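Local atomic coordinates of 2-(acetamidomethylene)succinate hydrolase (Mesorhizobium loti, PDB entry 3KXP), a protein that catalyses the last step of vitamin B6 degradation, hydrolysing (E)-2-(acetamidomethylene)succinate to succinic semialdehyde, acetate, ammonia and carbon dioxide. Residues Y251-R262 / L274-L284. Sequence-based numbering, arbitrary orientation.
Sequences YRDVTKPVLIVR and LAKTSRLRPDL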
# COMPACT_ATOMS: atom_id res chain seq x y z
N TYR A 251 -16.15 2.60 -3.16
CA TYR A 251 -14.95 1.78 -2.98
C TYR A 251 -14.94 0.63 -3.98
O TYR A 251 -13.89 0.23 -4.47
CB TYR A 251 -14.85 1.23 -1.56
CG TYR A 251 -14.10 2.14 -0.60
CD1 TYR A 251 -14.70 3.28 -0.07
CD2 TYR A 251 -12.80 1.83 -0.20
CE1 TYR A 251 -14.02 4.08 0.85
CE2 TYR A 251 -12.12 2.62 0.71
CZ TYR A 251 -12.74 3.75 1.24
OH TYR A 251 -12.08 4.51 2.17
N ARG A 252 -16.11 0.10 -4.29
CA ARG A 252 -16.22 -1.00 -5.24
C ARG A 252 -15.83 -0.58 -6.66
O ARG A 252 -15.19 -1.34 -7.39
CB ARG A 252 -17.65 -1.54 -5.26
CG ARG A 252 -17.89 -2.66 -6.26
CD ARG A 252 -19.38 -2.83 -6.51
NE ARG A 252 -19.92 -1.60 -7.08
CZ ARG A 252 -21.18 -1.19 -6.92
NH1 ARG A 252 -22.03 -1.91 -6.21
NH2 ARG A 252 -21.57 -0.04 -7.47
N ASP A 253 -16.18 0.64 -7.06
CA ASP A 253 -15.90 1.07 -8.43
C ASP A 253 -14.66 1.91 -8.70
O ASP A 253 -14.29 2.10 -9.86
CB ASP A 253 -17.14 1.79 -8.99
CG ASP A 253 -18.43 1.00 -8.77
OD1 ASP A 253 -18.40 -0.25 -8.86
OD2 ASP A 253 -19.47 1.63 -8.51
N VAL A 254 -14.00 2.40 -7.65
CA VAL A 254 -12.81 3.23 -7.87
C VAL A 254 -11.73 2.45 -8.62
O VAL A 254 -11.33 1.37 -8.21
CB VAL A 254 -12.25 3.79 -6.53
CG1 VAL A 254 -11.77 2.67 -5.62
CG2 VAL A 254 -11.12 4.77 -6.82
N THR A 255 -11.28 3.00 -9.75
CA THR A 255 -10.27 2.33 -10.57
C THR A 255 -8.85 2.83 -10.34
O THR A 255 -7.90 2.25 -10.87
CB THR A 255 -10.60 2.48 -12.07
OG1 THR A 255 -10.48 3.85 -12.45
CG2 THR A 255 -12.01 2.01 -12.36
N LYS A 256 -8.70 3.90 -9.57
CA LYS A 256 -7.38 4.45 -9.30
C LYS A 256 -6.86 3.95 -7.94
O LYS A 256 -7.63 3.55 -7.08
CB LYS A 256 -7.42 5.98 -9.32
CG LYS A 256 -8.07 6.55 -10.57
CD LYS A 256 -7.49 5.93 -11.83
CE LYS A 256 -6.07 6.37 -12.09
NZ LYS A 256 -6.04 7.66 -12.83
N PRO A 257 -5.53 3.98 -7.74
CA PRO A 257 -4.91 3.53 -6.49
C PRO A 257 -5.46 4.23 -5.25
O PRO A 257 -5.60 5.46 -5.23
CB PRO A 257 -3.43 3.85 -6.70
CG PRO A 257 -3.27 3.74 -8.19
CD PRO A 257 -4.50 4.45 -8.69
N VAL A 258 -5.78 3.45 -4.22
CA VAL A 258 -6.29 3.99 -2.97
C VAL A 258 -5.62 3.31 -1.78
O VAL A 258 -5.69 2.10 -1.62
CB VAL A 258 -7.81 3.81 -2.86
CG1 VAL A 258 -8.31 4.31 -1.50
CG2 VAL A 258 -8.50 4.56 -4.00
N LEU A 259 -4.97 4.11 -0.94
CA LEU A 259 -4.32 3.59 0.25
C LEU A 259 -5.31 3.82 1.40
O LEU A 259 -5.76 4.94 1.62
CB LEU A 259 -3.03 4.34 0.53
CG LEU A 259 -2.35 4.01 1.86
CD1 LEU A 259 -1.69 2.63 1.78
CD2 LEU A 259 -1.28 5.06 2.17
N ILE A 260 -5.65 2.76 2.12
CA ILE A 260 -6.57 2.89 3.24
C ILE A 260 -5.78 3.01 4.53
O ILE A 260 -4.96 2.15 4.84
CB ILE A 260 -7.51 1.68 3.35
CG1 ILE A 260 -8.29 1.50 2.05
CG2 ILE A 260 -8.47 1.88 4.51
CD1 ILE A 260 -9.13 0.22 2.02
N VAL A 261 -6.02 4.09 5.27
CA VAL A 261 -5.32 4.29 6.53
C VAL A 261 -6.35 4.32 7.65
O VAL A 261 -7.32 5.07 7.58
CB VAL A 261 -4.53 5.61 6.54
CG1 VAL A 261 -3.91 5.83 7.91
CG2 VAL A 261 -3.44 5.57 5.48
N ARG A 262 -6.14 3.49 8.67
CA ARG A 262 -7.04 3.47 9.81
C ARG A 262 -6.25 3.65 11.09
O ARG A 262 -5.09 3.23 11.17
CB ARG A 262 -7.81 2.14 9.93
CG ARG A 262 -8.84 2.17 11.06
CD ARG A 262 -9.46 0.83 11.41
NE ARG A 262 -8.67 0.15 12.42
CZ ARG A 262 -8.99 0.04 13.71
NH1 ARG A 262 -10.11 0.57 14.18
NH2 ARG A 262 -8.16 -0.59 14.52
N LEU A 274 -13.05 -2.12 8.73
CA LEU A 274 -11.91 -2.21 7.82
C LEU A 274 -11.81 -3.60 7.23
O LEU A 274 -11.46 -3.75 6.06
CB LEU A 274 -10.60 -1.88 8.54
CG LEU A 274 -9.35 -2.06 7.64
CD1 LEU A 274 -9.40 -1.08 6.47
CD2 LEU A 274 -8.08 -1.85 8.45
N ALA A 275 -12.12 -4.61 8.03
CA ALA A 275 -12.05 -6.00 7.56
C ALA A 275 -13.03 -6.23 6.40
O ALA A 275 -12.68 -6.89 5.41
CB ALA A 275 -12.36 -6.96 8.70
N LYS A 276 -14.24 -5.70 6.51
CA LYS A 276 -15.24 -5.85 5.46
C LYS A 276 -14.81 -5.09 4.22
O LYS A 276 -14.95 -5.58 3.10
CB LYS A 276 -16.60 -5.34 5.94
CG LYS A 276 -17.15 -6.07 7.15
CD LYS A 276 -18.42 -5.42 7.67
CE LYS A 276 -18.86 -6.05 8.98
NZ LYS A 276 -20.09 -5.39 9.55
N THR A 277 -14.28 -3.88 4.43
CA THR A 277 -13.81 -3.06 3.32
C THR A 277 -12.74 -3.82 2.54
O THR A 277 -12.83 -3.94 1.32
CB THR A 277 -13.21 -1.72 3.83
OG1 THR A 277 -14.20 -1.00 4.58
CG2 THR A 277 -12.75 -0.87 2.66
N SER A 278 -11.74 -4.34 3.25
CA SER A 278 -10.67 -5.10 2.61
C SER A 278 -11.20 -6.33 1.88
O SER A 278 -10.64 -6.74 0.88
CB SER A 278 -9.62 -5.52 3.64
OG SER A 278 -8.78 -4.43 3.97
N ARG A 279 -12.27 -6.92 2.38
CA ARG A 279 -12.85 -8.09 1.72
C ARG A 279 -13.54 -7.65 0.42
O ARG A 279 -13.60 -8.40 -0.55
CB ARG A 279 -13.84 -8.77 2.65
CG ARG A 279 -14.53 -9.98 2.06
CD ARG A 279 -15.44 -10.60 3.11
NE ARG A 279 -14.73 -10.82 4.36
CZ ARG A 279 -15.10 -10.31 5.53
NH1 ARG A 279 -16.19 -9.56 5.62
NH2 ARG A 279 -14.38 -10.55 6.62
N LEU A 280 -14.06 -6.42 0.42
CA LEU A 280 -14.74 -5.84 -0.74
C LEU A 280 -13.70 -5.50 -1.81
O LEU A 280 -13.91 -5.71 -3.00
CB LEU A 280 -15.48 -4.56 -0.32
CG LEU A 280 -16.10 -3.77 -1.48
CD1 LEU A 280 -17.25 -4.57 -2.08
CD2 LEU A 280 -16.58 -2.41 -0.97
N ARG A 281 -12.57 -4.95 -1.35
CA ARG A 281 -11.47 -4.56 -2.23
C ARG A 281 -10.17 -5.06 -1.62
O ARG A 281 -9.41 -4.29 -1.04
CB ARG A 281 -11.41 -3.04 -2.41
CG ARG A 281 -12.56 -2.45 -3.23
CD ARG A 281 -12.57 -3.01 -4.64
NE ARG A 281 -11.30 -2.78 -5.34
CZ ARG A 281 -10.99 -1.65 -5.97
NH1 ARG A 281 -9.82 -1.53 -6.57
NH2 ARG A 281 -11.85 -0.65 -6.00
N PRO A 282 -9.90 -6.36 -1.74
CA PRO A 282 -8.66 -6.90 -1.17
C PRO A 282 -7.39 -6.34 -1.79
O PRO A 282 -6.33 -6.40 -1.17
CB PRO A 282 -8.81 -8.40 -1.38
CG PRO A 282 -9.77 -8.51 -2.55
CD PRO A 282 -10.76 -7.43 -2.27
N ASP A 283 -7.49 -5.79 -2.99
CA ASP A 283 -6.32 -5.25 -3.68
C ASP A 283 -5.83 -3.89 -3.18
O ASP A 283 -4.70 -3.50 -3.48
CB ASP A 283 -6.62 -5.16 -5.18
CG ASP A 283 -7.75 -4.20 -5.48
OD1 ASP A 283 -7.48 -3.08 -5.97
OD2 ASP A 283 -8.92 -4.55 -5.20
N LEU A 284 -6.66 -3.16 -2.45
CA LEU A 284 -6.25 -1.84 -1.96
C LEU A 284 -5.32 -1.94 -0.75
O LEU A 284 -5.71 -2.47 0.29
CB LEU A 284 -7.49 -1.00 -1.62
CG LEU A 284 -8.43 -0.71 -2.80
CD1 LEU A 284 -9.69 0.03 -2.32
CD2 LEU A 284 -7.67 0.12 -3.84
O HOH W 1 -7.78 0.64 -7.84
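Arg-281, just past the end of helix 271-280, reaches back to the end of helix 248-253. From CB outward, its CG sits against the carbonyl oxygen of Tyr-251, and CD runs on beside the same oxygen. Bends at chi2 (-61°) and chi3 (-58°) fold the chain, and the guanidinium ends with the CG of Leu-284 over one face. NE turns to OD2 of Asp-283 and NH1 to OD1, a side-on salt bridge with both oxygens met on their syn lone pairs; NH1 also donates to a water that bonds weakly to Lys-256 O. NH2 takes two carbonyls where helix 248-253 ends: Tyr-251 O in its last turn at 2.7 Å, nearly in line with its C=O, and Val-254 O just past it at 3.0 Å, on an in-plane lone pair. With NE, NH1 and NH2 all bonded round its edge, the guanidinium is fixed against rotation. Asp-283 OD1 has a second partner, Asn-310 ND2 of the other subunit, so the salt bridge borders the dimer interface.

In this alpha/beta hydrolase fold, helix 271-280 is the beta-alpha-beta crossover between neighbouring parallel strands 258-263 and 286-289; Arg-281 ties its end to helix 248-253, which precedes the first strand. Between strand and helix the filling is apolar. Ile-260 is central: its CG2 meets Leu-274 CD1 at 3.7 Å, the two side chains lying antiparallel as they pass, while its CD1 reaches Thr-277 CG2 at 3.8 Å. Thr-277 CG2 also touches Tyr-251 CD2, 3.9 Å away, and Leu-284 lays CD2 against Val-258 CB at 3.8 Å. Farther along, Arg-262 packs its CD on Leu-274 CB; its NH1 hydrogen-bonds Val-269 O, with the probable catalytic Asp-166 nearby.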